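Local coordinates for protein ATP phosphoribosyltransferase regulatory subunit (Thermotoga maritima, PDB 1USY) that is probably required for the first step of histidine biosynthesis and may let histidine exert feedback control over ATP phosphoribosyltransferase, at residues 12-17 against 73-77; 91-97 against 264-270; 129-134 against 201-205; 234-240 against 251-257. All blocks are in the same frame, centred on the assembly; numbering follows the deposited sequence.

Interaction 1 of 4, residues 12-17 against 73-77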
loop_
_atom_site.group_PDB
_atom_site.type_symbol
_atom_site.label_atom_id
_atom_site.label_comp_id
_atom_site.label_asym_id
_atom_site.label_seq_id
_atom_site.Cartn_x
_atom_site.Cartn_y
_atom_site.Cartn_z
ATOM N N PHE B 12 26.621 1.362 -28.325
ATOM C CA PHE B 12 27.204 1.304 -26.988
ATOM C C PHE B 12 27.523 -0.127 -26.605
ATOM O O PHE B 12 28.564 -0.395 -26.044
ATOM C CB PHE B 12 26.234 1.911 -25.950
ATOM C CG PHE B 12 26.769 1.904 -24.557
ATOM C CD1 PHE B 12 27.725 2.847 -24.163
ATOM C CD2 PHE B 12 26.313 0.976 -23.628
ATOM C CE1 PHE B 12 28.246 2.835 -22.875
ATOM C CE2 PHE B 12 26.806 0.960 -22.311
ATOM C CZ PHE B 12 27.783 1.886 -21.938
ATOM N N TYR B 13 26.593 -1.023 -26.921
ATOM C CA TYR B 13 26.744 -2.466 -26.798
ATOM C C TYR B 13 27.933 -2.987 -27.621
ATOM O O TYR B 13 28.620 -3.913 -27.193
ATOM C CB TYR B 13 25.426 -3.146 -27.241
ATOM C CG TYR B 13 25.587 -4.574 -27.732
ATOM C CD1 TYR B 13 25.976 -5.599 -26.851
ATOM C CD2 TYR B 13 25.373 -4.904 -29.076
ATOM C CE1 TYR B 13 26.151 -6.903 -27.284
ATOM C CE2 TYR B 13 25.545 -6.220 -29.519
ATOM C CZ TYR B 13 25.933 -7.214 -28.613
ATOM O OH TYR B 13 26.096 -8.522 -29.027
ATOM N N SER B 14 28.171 -2.418 -28.806
ATOM C CA SER B 14 29.363 -2.796 -29.583
ATOM C C SER B 14 30.636 -2.306 -28.938
ATOM O O SER B 14 31.601 -3.042 -28.852
ATOM C CB SER B 14 29.287 -2.333 -31.045
ATOM O OG SER B 14 28.004 -2.643 -31.561
ATOM N N LYS B 15 30.640 -1.067 -28.485
ATOM C CA LYS B 15 31.804 -0.547 -27.791
ATOM C C LYS B 15 32.142 -1.399 -26.585
ATOM O O LYS B 15 33.313 -1.737 -26.392
ATOM C CB LYS B 15 31.606 0.904 -27.379
ATOM C CG LYS B 15 31.461 1.834 -28.552
ATOM C CD LYS B 15 31.025 3.226 -28.096
ATOM C CE LYS B 15 30.395 4.015 -29.231
ATOM N NZ LYS B 15 31.118 3.840 -30.516
ATOM N N ALA B 16 31.113 -1.768 -25.808
ATOM C CA ALA B 16 31.303 -2.530 -24.576
ATOM C C ALA B 16 31.707 -3.999 -24.777
ATOM O O ALA B 16 32.666 -4.468 -24.142
ATOM C CB ALA B 16 30.092 -2.426 -23.693
ATOM N N THR B 17 30.974 -4.721 -25.634
ATOM C CA THR B 17 31.237 -6.137 -25.854
ATOM C C THR B 17 32.355 -6.214 -26.867
ATOM O O THR B 17 32.150 -6.671 -27.991
ATOM C CB THR B 17 29.955 -6.953 -26.362
ATOM O OG1 THR B 17 29.162 -6.157 -27.246
ATOM C CG2 THR B 17 28.932 -7.327 -25.192
ATOM N N VAL B 73 30.254 -5.707 -16.502
ATOM C CA VAL B 73 28.967 -5.622 -17.205
ATOM C C VAL B 73 28.670 -4.281 -17.840
ATOM O O VAL B 73 29.205 -3.259 -17.421
ATOM C CB VAL B 73 27.764 -5.958 -16.280
ATOM C CG1 VAL B 73 27.844 -7.404 -15.810
ATOM C CG2 VAL B 73 27.645 -4.951 -15.116
ATOM N N TRP B 74 27.812 -4.307 -18.858
ATOM C CA TRP B 74 27.166 -3.105 -19.378
ATOM C C TRP B 74 25.681 -3.277 -19.224
ATOM O O TRP B 74 25.171 -4.404 -19.256
ATOM C CB TRP B 74 27.534 -2.834 -20.848
ATOM C CG TRP B 74 26.945 -3.785 -21.793
ATOM C CD1 TRP B 74 27.491 -4.958 -22.223
ATOM C CD2 TRP B 74 25.690 -3.670 -22.451
ATOM N NE1 TRP B 74 26.652 -5.585 -23.117
ATOM C CE2 TRP B 74 25.533 -4.819 -23.274
ATOM C CE3 TRP B 74 24.670 -2.718 -22.438
ATOM C CZ2 TRP B 74 24.390 -5.039 -24.060
ATOM C CZ3 TRP B 74 23.528 -2.949 -23.204
ATOM C CH2 TRP B 74 23.393 -4.097 -24.001
ATOM N N TYR B 75 24.980 -2.162 -19.051
ATOM C CA TYR B 75 23.531 -2.175 -18.961
ATOM C C TYR B 75 22.905 -1.083 -19.831
ATOM O O TYR B 75 23.639 -0.224 -20.379
ATOM C CB TYR B 75 23.084 -2.058 -17.502
ATOM C CG TYR B 75 23.644 -0.853 -16.803
ATOM C CD1 TYR B 75 23.040 0.397 -16.938
ATOM C CD2 TYR B 75 24.796 -0.947 -16.018
ATOM C CE1 TYR B 75 23.562 1.513 -16.315
ATOM C CE2 TYR B 75 25.322 0.178 -15.376
ATOM C CZ TYR B 75 24.687 1.400 -15.537
ATOM O OH TYR B 75 25.167 2.529 -14.915
ATOM N N ALA B 76 21.566 -1.142 -19.942
ATOM C CA ALA B 76 20.714 -0.248 -20.714
ATOM C C ALA B 76 19.263 -0.395 -20.265
ATOM O O ALA B 76 18.493 -1.247 -20.784
ATOM C CB ALA B 76 20.824 -0.541 -22.266
ATOM N N ASP B 77 18.878 0.436 -19.306
ATOM C CA ASP B 77 17.533 0.429 -18.770
ATOM C C ASP B 77 17.176 1.726 -18.027
ATOM O O ASP B 77 17.978 2.669 -17.891
ATOM C CB ASP B 77 17.371 -0.764 -17.837
ATOM C CG ASP B 77 15.988 -1.433 -17.947
ATOM O OD1 ASP B 77 15.943 -2.650 -17.711
ATOM O OD2 ASP B 77 14.905 -0.863 -18.248
#
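Helix 12-16 runs nearly antiparallel to strand 73-77 (173° between their directions), with axes 9.4 Å apart and the backbones nearest where the CA atoms of Ala-16 and Trp-74 lie 6.7 Å from each other. Trp-74 is at the centre of the contact: its side chain sets off toward the helix, and the indole ends up beside Tyr-13, Ala-16 and Thr-17. Ala-16 CB sits 3.8 Å from Trp-74 CB and also touches the start of the five-membered ring. Tyr-13 brings its CB over a face of the Trp-74 indole, 4.2 Å from the centroid of the six-membered ring in a CH-pi contact. Its own ring leans against the same benzo part with the planes 49° apart, an oblique pairing. In the class II aminoacyl-tRNA synthetase fold, to which this protein belongs, such a helix packs against the central antiparallel sheet near the dimer interface. That holds here, since Phe-6 of the second subunit meets the Trp-74 ring edge-to-face and also meets Tyr-13. Past the end of the helix, Thr-17 CG2 approaches Trp-74 NE1 to 3.5 Å. Phe-12 leaves with CG opposite its backbone N (chi1 -179°), which carries the ring down beside the strand, where CE2 lies 4.1 Å from Trp-74 CB and 3.9 Å from Tyr-75 O. Beyond it, Phe-12 packs on Leu-93 and Leu-95 of the next strand and on helix 103-120.

Interaction 2 of 4, residues 91-97 against 264-270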
loop_
_atom_site.group_PDB
_atom_site.type_symbol
_atom_site.label_atom_id
_atom_site.label_comp_id
_atom_site.label_asym_id
_atom_site.label_seq_id
_atom_site.Cartn_x
_atom_site.Cartn_y
_atom_site.Cartn_z
ATOM N N TYR B 91 16.391 6.937 -18.797
ATOM C CA TYR B 91 16.949 5.768 -19.477
ATOM C C TYR B 91 18.475 5.876 -19.531
ATOM O O TYR B 91 19.028 6.848 -20.061
ATOM C CB TYR B 91 16.401 5.678 -20.903
ATOM C CG TYR B 91 16.723 4.338 -21.565
ATOM C CD1 TYR B 91 15.800 3.279 -21.507
ATOM C CD2 TYR B 91 17.945 4.163 -22.227
ATOM C CE1 TYR B 91 16.103 2.049 -22.115
ATOM C CE2 TYR B 91 18.247 2.934 -22.834
ATOM C CZ TYR B 91 17.328 1.879 -22.778
ATOM O OH TYR B 91 17.627 0.692 -23.373
ATOM N N GLN B 92 19.176 4.892 -18.961
ATOM C CA GLN B 92 20.631 4.977 -18.802
ATOM C C GLN B 92 21.429 3.908 -19.530
ATOM O O GLN B 92 21.004 2.739 -19.626
ATOM C CB GLN B 92 20.998 4.886 -17.329
ATOM C CG GLN B 92 21.010 6.216 -16.634
ATOM C CD GLN B 92 21.457 6.103 -15.191
ATOM O OE1 GLN B 92 22.359 5.318 -14.875
ATOM N NE2 GLN B 92 20.812 6.862 -14.313
ATOM N N LEU B 93 22.594 4.305 -20.020
ATOM C CA LEU B 93 23.564 3.347 -20.527
ATOM C C LEU B 93 24.722 3.324 -19.569
ATOM O O LEU B 93 25.168 4.361 -19.158
ATOM C CB LEU B 93 24.062 3.730 -21.923
ATOM C CG LEU B 93 22.989 3.834 -22.998
ATOM C CD1 LEU B 93 23.572 4.041 -24.430
ATOM C CD2 LEU B 93 22.087 2.619 -22.974
ATOM N N GLY B 94 25.232 2.151 -19.211
ATOM C CA GLY B 94 26.361 2.120 -18.300
ATOM C C GLY B 94 27.247 0.904 -18.202
ATOM O O GLY B 94 26.979 -0.160 -18.763
ATOM N N LEU B 95 28.347 1.087 -17.489
ATOM C CA LEU B 95 29.344 0.043 -17.332
ATOM C C LEU B 95 29.623 -0.091 -15.861
ATOM O O LEU B 95 29.360 0.807 -15.070
ATOM C CB LEU B 95 30.639 0.371 -18.064
ATOM C CG LEU B 95 30.564 0.893 -19.491
ATOM C CD1 LEU B 95 31.921 1.502 -19.960
ATOM C CD2 LEU B 95 30.085 -0.218 -20.424
ATOM N N GLU B 96 30.180 -1.233 -15.504
ATOM C CA GLU B 96 30.510 -1.554 -14.142
ATOM C C GLU B 96 31.613 -2.628 -14.191
ATOM O O GLU B 96 31.399 -3.706 -14.748
ATOM C CB GLU B 96 29.239 -2.063 -13.483
ATOM C CG GLU B 96 29.011 -1.585 -12.073
ATOM C CD GLU B 96 28.989 -0.080 -11.937
ATOM O OE1 GLU B 96 29.947 0.437 -11.343
ATOM O OE2 GLU B 96 28.010 0.582 -12.372
ATOM N N LYS B 97 32.807 -2.310 -13.679
ATOM C CA LYS B 97 33.881 -3.309 -13.488
ATOM C C LYS B 97 34.280 -3.453 -12.006
ATOM O O LYS B 97 34.786 -2.526 -11.388
ATOM C CB LYS B 97 35.100 -2.992 -14.340
ATOM C CG LYS B 97 36.363 -3.673 -13.881
ATOM C CD LYS B 97 36.883 -4.766 -14.806
ATOM C CE LYS B 97 38.153 -5.388 -14.160
ATOM N NZ LYS B 97 38.843 -6.436 -14.925
ATOM N N VAL B 264 34.798 0.497 -10.548
ATOM C CA VAL B 264 34.553 1.725 -11.308
ATOM C C VAL B 264 33.307 1.504 -12.121
ATOM O O VAL B 264 33.004 0.370 -12.523
ATOM C CB VAL B 264 35.573 1.988 -12.431
ATOM C CG1 VAL B 264 35.912 3.488 -12.568
ATOM C CG2 VAL B 264 36.747 1.069 -12.389
ATOM N N GLY B 265 32.653 2.603 -12.457
ATOM C CA GLY B 265 31.453 2.548 -13.243
ATOM C C GLY B 265 31.200 3.892 -13.833
ATOM O O GLY B 265 31.812 4.872 -13.429
ATOM N N GLY B 266 30.284 3.924 -14.786
ATOM C CA GLY B 266 29.967 5.112 -15.530
ATOM C C GLY B 266 28.606 4.871 -16.116
ATOM O O GLY B 266 28.242 3.743 -16.387
ATOM N N SER B 267 27.894 5.968 -16.333
ATOM C CA SER B 267 26.521 6.002 -16.770
ATOM C C SER B 267 26.414 7.067 -17.829
ATOM O O SER B 267 27.047 8.128 -17.725
ATOM C CB SER B 267 25.638 6.457 -15.602
ATOM O OG SER B 267 24.923 5.375 -15.047
ATOM N N ILE B 268 25.568 6.823 -18.818
ATOM C CA ILE B 268 25.130 7.881 -19.680
ATOM C C ILE B 268 23.625 8.067 -19.594
ATOM O O ILE B 268 22.864 7.080 -19.542
ATOM C CB ILE B 268 25.495 7.588 -21.104
ATOM C CG1 ILE B 268 26.988 7.679 -21.314
ATOM C CG2 ILE B 268 24.747 8.550 -22.053
ATOM C CD1 ILE B 268 27.421 6.930 -22.503
ATOM N N PHE B 269 23.208 9.336 -19.626
ATOM C CA PHE B 269 21.794 9.715 -19.686
ATOM C C PHE B 269 21.268 10.079 -21.091
ATOM O O PHE B 269 21.615 11.132 -21.635
ATOM C CB PHE B 269 21.538 10.846 -18.691
ATOM C CG PHE B 269 22.334 10.723 -17.401
ATOM C CD1 PHE B 269 22.049 9.716 -16.474
ATOM C CD2 PHE B 269 23.373 11.634 -17.111
ATOM C CE1 PHE B 269 22.782 9.589 -15.255
ATOM C CE2 PHE B 269 24.124 11.543 -15.910
ATOM C CZ PHE B 269 23.819 10.489 -14.970
ATOM N N LEU B 270 20.475 9.208 -21.716
ATOM C CA LEU B 270 19.740 9.653 -22.894
ATOM C C LEU B 270 18.440 10.191 -22.331
ATOM O O LEU B 270 17.882 11.155 -22.819
ATOM C CB LEU B 270 19.421 8.488 -23.830
ATOM C CG LEU B 270 20.396 7.424 -24.313
ATOM C CD1 LEU B 270 19.571 6.573 -25.224
ATOM C CD2 LEU B 270 21.637 7.987 -25.068
#
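Gln-92 and Ser-267 make the side-chain hydrogen bond of this strand pair: Ser-267 OG donates to Gln-92 OE1 at 2.6 Å, reaching the oxygen from 45° above the amide plane. The other end of the amide lies at the rim of the Phe-269 ring, Gln-92 NE2 being 3.5 Å from Phe-269 CE1. The two side chains run alongside each other with amide and ring planes almost perpendicular, 86° apart, and NE2 lies at the edge of the ring, in its plane. On the same face Glu-96 bends at chi2 (57°), which folds its carboxylate back over the neighbouring strand: OE1 comes within 3.2 Å of Gly-265 CA. The backbones beneath form a regular antiparallel ladder. Leu-93, Leu-95 and Lys-97 pair with Ile-268, Gly-266 and Val-264 through two bonds each, for example Leu-93 N to Ile-268 O at 2.8 Å, and Leu-270 N continues the row to Tyr-91 O. At that end of the ladder Tyr-91 and Leu-270 lie side by side, CD2 of the one 4.2 Å from CD1 of the other. Strand 86-98 with its hairpin partner 71-83 has the antiparallel strand-loop-strand layout of motif 2 in class II synthetases. On the face opposite Gln-92, Leu-93 CB and Ile-268 CB meet at 4.2 Å. Helices 6-16 and 103-120 cover that layer, with Ala-16 against Leu-95 and Ser-116 against Ile-268. The second shell fixes the polar groups: Tyr-75 OH hydrogen-bonds Ser-267 OG, and Tyr-256 OH hydrogen-bonds Glu-96 OE1.

Interaction 3 of 4, residues 129-134 against 201-205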
loop_
_atom_site.group_PDB
_atom_site.type_symbol
_atom_site.label_atom_id
_atom_site.label_comp_id
_atom_site.label_asym_id
_atom_site.label_seq_id
_atom_site.Cartn_x
_atom_site.Cartn_y
_atom_site.Cartn_z
ATOM N N ILE B 129 36.940 16.177 -14.840
ATOM C CA ILE B 129 37.537 15.129 -13.992
ATOM C C ILE B 129 37.773 15.642 -12.581
ATOM O O ILE B 129 38.097 16.804 -12.353
ATOM C CB ILE B 129 38.893 14.624 -14.551
ATOM C CG1 ILE B 129 38.786 14.137 -16.005
ATOM C CG2 ILE B 129 39.492 13.541 -13.617
ATOM C CD1 ILE B 129 38.404 12.655 -16.130
ATOM N N GLY B 130 37.620 14.756 -11.625
ATOM C CA GLY B 130 37.772 15.119 -10.236
ATOM C C GLY B 130 38.430 13.950 -9.531
ATOM O O GLY B 130 38.642 12.882 -10.110
ATOM N N HIS B 131 38.742 14.156 -8.266
ATOM C CA HIS B 131 39.299 13.104 -7.475
ATOM C C HIS B 131 38.958 13.333 -6.044
ATOM O O HIS B 131 39.155 14.409 -5.489
ATOM C CB HIS B 131 40.800 13.069 -7.623
ATOM C CG HIS B 131 41.415 11.777 -7.210
ATOM N ND1 HIS B 131 41.867 10.855 -8.124
ATOM C CD2 HIS B 131 41.672 11.262 -5.988
ATOM C CE1 HIS B 131 42.404 9.829 -7.481
ATOM N NE2 HIS B 131 42.282 10.044 -6.183
ATOM N N THR B 132 38.463 12.280 -5.446
ATOM C CA THR B 132 37.886 12.342 -4.135
ATOM C C THR B 132 38.990 12.361 -3.066
ATOM O O THR B 132 38.745 12.743 -1.924
ATOM C CB THR B 132 36.994 11.119 -4.042
ATOM O OG1 THR B 132 35.899 11.361 -3.166
ATOM C CG2 THR B 132 37.716 9.963 -3.461
ATOM N N GLY B 133 40.218 11.987 -3.448
ATOM C CA GLY B 133 41.343 11.915 -2.520
ATOM C C GLY B 133 41.926 13.273 -2.144
ATOM O O GLY B 133 42.887 13.357 -1.407
ATOM N N VAL B 134 41.318 14.345 -2.630
ATOM C CA VAL B 134 41.780 15.694 -2.321
ATOM C C VAL B 134 41.320 16.208 -0.934
ATOM O O VAL B 134 41.983 17.040 -0.319
ATOM C CB VAL B 134 41.389 16.694 -3.468
ATOM C CG1 VAL B 134 39.901 16.680 -3.749
ATOM C CG2 VAL B 134 41.815 18.100 -3.140
ATOM N N VAL B 201 47.025 11.244 -5.927
ATOM C CA VAL B 201 45.909 11.991 -6.535
ATOM C C VAL B 201 46.357 12.622 -7.870
ATOM O O VAL B 201 45.710 12.441 -8.920
ATOM C CB VAL B 201 45.352 13.047 -5.536
ATOM C CG1 VAL B 201 44.377 14.013 -6.179
ATOM C CG2 VAL B 201 44.699 12.346 -4.359
ATOM N N ARG B 202 47.492 13.307 -7.818
ATOM C CA ARG B 202 48.071 13.967 -8.992
ATOM C C ARG B 202 48.430 13.007 -10.155
ATOM O O ARG B 202 48.140 13.319 -11.308
ATOM C CB ARG B 202 49.280 14.814 -8.572
ATOM C CG ARG B 202 49.745 15.866 -9.611
ATOM C CD ARG B 202 51.229 16.236 -9.474
ATOM N NE ARG B 202 51.576 16.587 -8.091
ATOM C CZ ARG B 202 51.231 17.742 -7.510
ATOM N NH1 ARG B 202 50.545 18.657 -8.183
ATOM N NH2 ARG B 202 51.562 17.987 -6.253
ATOM N N GLU B 203 49.033 11.854 -9.860
ATOM C CA GLU B 203 49.321 10.839 -10.888
ATOM C C GLU B 203 48.053 10.324 -11.572
ATOM O O GLU B 203 48.014 10.116 -12.799
ATOM C CB GLU B 203 50.073 9.644 -10.306
ATOM C CG GLU B 203 51.020 9.964 -9.177
ATOM C CD GLU B 203 52.201 10.793 -9.641
ATOM O OE1 GLU B 203 52.211 12.016 -9.355
ATOM O OE2 GLU B 203 53.123 10.225 -10.290
ATOM N N ASP B 204 47.028 10.096 -10.761
ATOM C CA ASP B 204 45.722 9.689 -11.266
ATOM C C ASP B 204 45.076 10.740 -12.175
ATOM O O ASP B 204 44.658 10.416 -13.286
ATOM C CB ASP B 204 44.800 9.339 -10.107
ATOM C CG ASP B 204 45.044 7.949 -9.608
ATOM O OD1 ASP B 204 44.443 7.556 -8.584
ATOM O OD2 ASP B 204 45.841 7.183 -10.189
ATOM N N LEU B 205 44.991 11.982 -11.705
ATOM C CA LEU B 205 44.473 13.063 -12.548
ATOM C C LEU B 205 45.294 13.208 -13.871
ATOM O O LEU B 205 44.719 13.297 -14.943
ATOM C CB LEU B 205 44.431 14.388 -11.772
ATOM C CG LEU B 205 43.331 14.448 -10.718
ATOM C CD1 LEU B 205 43.569 15.546 -9.712
ATOM C CD2 LEU B 205 41.992 14.655 -11.391
#
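Apolar contacts between the end of strand 129-131 and helix 201-205 fall into two patches. In one, Ile-129 and Leu-205 overlap while pointing opposite ways, with Ile-129 CG2 at 3.5 Å from Leu-205 CD2. In the other, Val-201 sets both its methyls over one face of the His-131 imidazole. Val-201 CG1 lies 4.2 Å from the ring centroid in a CH-pi contact, while Val-201 CG2, toward the CD2 side, is 3.6 Å from His-131 CD2 and also 3.6 Å from Gly-133 O. At Gly-133 the two backbones come nearest, its CA 6.1 Å from that of Val-201. Polar contact is confined to one carboxylate. Asp-204 OD1 stands at the edge of the imidazole, near its plane, 3.2 Å from His-131 CE1, with ring and carboxylate planes 35° apart. His-131 projects there because CG is trans to the backbone N (chi1 -161°). Helix and strand run antiparallel, their axes 9.1 Å apart, so helix 199-215 packs against the sheet of the class II synthetase-like domain near the end where strand 125-131 lies between 237-243 and 220-223. Leu-237 of that sheet touches both His-131 and Asp-204. The ring is packed over one face and probably feels the carboxylate at its edge: Asp-204 OD1 stays 4.1 Å from His-131 NE2, too far for a bond, yet its charge may favour a protonated imidazole.

Interaction 4 of 4, residues 234-240 against 251-257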
loop_
_atom_site.group_PDB
_atom_site.type_symbol
_atom_site.label_atom_id
_atom_site.label_comp_id
_atom_site.label_asym_id
_atom_site.label_seq_id
_atom_site.Cartn_x
_atom_site.Cartn_y
_atom_site.Cartn_z
ATOM N N TYR B 234 31.875 8.030 -3.524
ATOM C CA TYR B 234 32.919 7.653 -4.465
ATOM C C TYR B 234 34.265 7.603 -3.742
ATOM O O TYR B 234 34.390 8.109 -2.626
ATOM C CB TYR B 234 32.980 8.648 -5.617
ATOM C CG TYR B 234 32.020 8.402 -6.739
ATOM C CD1 TYR B 234 32.232 7.361 -7.646
ATOM C CD2 TYR B 234 30.911 9.242 -6.929
ATOM C CE1 TYR B 234 31.347 7.129 -8.690
ATOM C CE2 TYR B 234 30.017 9.034 -7.981
ATOM C CZ TYR B 234 30.241 7.972 -8.863
ATOM O OH TYR B 234 29.379 7.755 -9.923
ATOM N N CYS B 235 35.249 6.965 -4.368
ATOM C CA CYS B 235 36.568 6.825 -3.756
ATOM C C CYS B 235 37.712 6.700 -4.782
ATOM O O CYS B 235 38.129 5.603 -5.176
ATOM C CB CYS B 235 36.588 5.652 -2.805
ATOM S SG CYS B 235 37.978 5.843 -1.707
ATOM N N GLY B 236 38.213 7.849 -5.210
ATOM C CA GLY B 236 39.198 7.900 -6.276
ATOM C C GLY B 236 38.674 8.827 -7.335
ATOM O O GLY B 236 37.913 9.754 -7.017
ATOM N N LEU B 237 39.053 8.609 -8.589
ATOM C CA LEU B 237 38.644 9.584 -9.576
ATOM C C LEU B 237 37.185 9.557 -10.011
ATOM O O LEU B 237 36.541 8.539 -10.071
ATOM C CB LEU B 237 39.635 9.769 -10.731
ATOM C CG LEU B 237 40.058 8.625 -11.604
ATOM C CD1 LEU B 237 40.010 9.098 -13.073
ATOM C CD2 LEU B 237 41.455 8.140 -11.207
ATOM N N ILE B 238 36.693 10.740 -10.311
ATOM C CA ILE B 238 35.298 10.978 -10.557
ATOM C C ILE B 238 35.200 11.756 -11.874
ATOM O O ILE B 238 36.076 12.549 -12.204
ATOM C CB ILE B 238 34.773 11.785 -9.331
ATOM C CG1 ILE B 238 34.318 10.801 -8.253
ATOM C CG2 ILE B 238 33.711 12.813 -9.690
ATOM C CD1 ILE B 238 35.008 11.017 -6.946
ATOM N N PHE B 239 34.154 11.519 -12.640
ATOM C CA PHE B 239 33.990 12.259 -13.875
ATOM C C PHE B 239 32.509 12.632 -14.114
ATOM O O PHE B 239 31.606 11.884 -13.747
ATOM C CB PHE B 239 34.572 11.477 -15.057
ATOM C CG PHE B 239 33.686 10.345 -15.514
ATOM C CD1 PHE B 239 32.715 10.551 -16.488
ATOM C CD2 PHE B 239 33.800 9.097 -14.959
ATOM C CE1 PHE B 239 31.911 9.535 -16.908
ATOM C CE2 PHE B 239 33.001 8.095 -15.378
ATOM C CZ PHE B 239 32.060 8.303 -16.362
ATOM N N THR B 240 32.290 13.814 -14.686
ATOM C CA THR B 240 30.994 14.215 -15.202
ATOM C C THR B 240 31.142 14.651 -16.664
ATOM O O THR B 240 32.231 15.060 -17.088
ATOM C CB THR B 240 30.426 15.343 -14.324
ATOM O OG1 THR B 240 31.422 16.366 -14.157
ATOM C CG2 THR B 240 30.196 14.833 -12.883
ATOM N N ALA B 251 26.567 12.458 -18.650
ATOM C CA ALA B 251 27.236 11.241 -18.233
ATOM C C ALA B 251 27.908 11.510 -16.891
ATOM O O ALA B 251 28.186 12.653 -16.571
ATOM C CB ALA B 251 28.260 10.841 -19.296
ATOM N N ALA B 252 28.116 10.478 -16.085
ATOM C CA ALA B 252 28.763 10.597 -14.762
ATOM C C ALA B 252 29.152 9.210 -14.353
ATOM O O ALA B 252 28.400 8.263 -14.645
ATOM C CB ALA B 252 27.844 11.189 -13.708
ATOM N N GLY B 253 30.317 9.106 -13.700
ATOM C CA GLY B 253 30.856 7.862 -13.225
ATOM C C GLY B 253 31.973 8.050 -12.227
ATOM O O GLY B 253 32.118 9.136 -11.697
ATOM N N GLY B 254 32.722 6.988 -11.929
ATOM C CA GLY B 254 33.840 7.110 -11.012
ATOM C C GLY B 254 34.300 5.866 -10.306
ATOM O O GLY B 254 33.679 4.828 -10.373
ATOM N N GLU B 255 35.431 5.983 -9.624
ATOM C CA GLU B 255 35.942 4.927 -8.764
ATOM C C GLU B 255 35.235 4.944 -7.402
ATOM O O GLU B 255 34.887 6.010 -6.875
ATOM C CB GLU B 255 37.439 5.100 -8.590
ATOM C CG GLU B 255 38.216 4.855 -9.877
ATOM C CD GLU B 255 39.719 5.148 -9.769
ATOM O OE1 GLU B 255 40.483 4.615 -10.595
ATOM O OE2 GLU B 255 40.144 5.927 -8.892
ATOM N N TYR B 256 35.035 3.749 -6.838
ATOM C CA TYR B 256 34.349 3.578 -5.559
ATOM C C TYR B 256 34.870 2.363 -4.833
ATOM O O TYR B 256 35.449 1.457 -5.439
ATOM C CB TYR B 256 32.841 3.429 -5.756
ATOM C CG TYR B 256 32.456 2.352 -6.753
ATOM C CD1 TYR B 256 32.196 1.047 -6.327
ATOM C CD2 TYR B 256 32.358 2.635 -8.128
ATOM C CE1 TYR B 256 31.843 0.046 -7.239
ATOM C CE2 TYR B 256 32.017 1.634 -9.048
ATOM C CZ TYR B 256 31.757 0.339 -8.583
ATOM O OH TYR B 256 31.396 -0.663 -9.439
ATOM N N THR B 257 34.631 2.352 -3.526
ATOM C CA THR B 257 34.953 1.224 -2.655
ATOM C C THR B 257 33.701 0.706 -1.935
ATOM O O THR B 257 32.963 1.489 -1.323
ATOM C CB THR B 257 36.007 1.667 -1.632
ATOM O OG1 THR B 257 37.204 1.996 -2.331
ATOM C CG2 THR B 257 36.441 0.516 -0.761
#
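Cys-235 N donates to Glu-255 O at 2.7 Å in an almost straight bond (175°), the shortest of three that hold the irregular start of this hairpin arm to Glu-255. Glu-255 N in turn reaches Leu-237 O at 2.8 Å. The side chain supplies the third: Leu-237 N bonds OE2 of Glu-255 at 2.9 Å, from above the carboxylate plane; here a carboxylate stands in for a main-chain acceptor. Between them Gly-236, with a positive phi (126°), shifts the pairing by one residue: Cys-235 faces Tyr-256, but Ile-238 faces Gly-254. Farther on, Phe-239 and Gly-253 exchange both backbone bonds. Phe-239 has CG between its backbone N and carbonyl carbon (chi1 77°), which turns the ring back over the partner strand with Gly-253 N above one face, though the close approach to Gly-253 is doubtful in detail. Tyr-234 lies along Gly-253 and Gly-254, its CE1 3.4 Å from Gly-254 CA, while Glu-255 O comes to the ring edge. The run Gly-253 to Tyr-256 recalls the Gly-Gly-Arg-Tyr of histidyl-tRNA synthetases, with Glu-255 in the place of the arginine. Glu-255 OE1 hydrogen-bonds Ser-106 of helix 103-120. Leu-237 and Phe-239 pack on that helix too, and the hairpin lies in mid-sheet between strands 125-131 and 262-269.

In the fold
All four contacts reach one mixed sheet, the core of the class II synthetase-like domain. Across it run strands 71-83, 86-98, 262-269, 248-257, 237-243 and 125-131, so interactions 1, 2, 4 and 3 follow in that order. Centres of 1 and 2 lie 9 Å apart, of 2 and 4 11 Å, and of 4 and 3 10 Å; each of these pairs touches, whereas 1 and 3 are 27 Å apart. Along the chain, interaction 1 closes before 2 opens, and 3 and then 4 are nested within the loop closed by 2. The sheet thus joins the subunit interface beside interaction 1 to helix 199-215 at interaction 3.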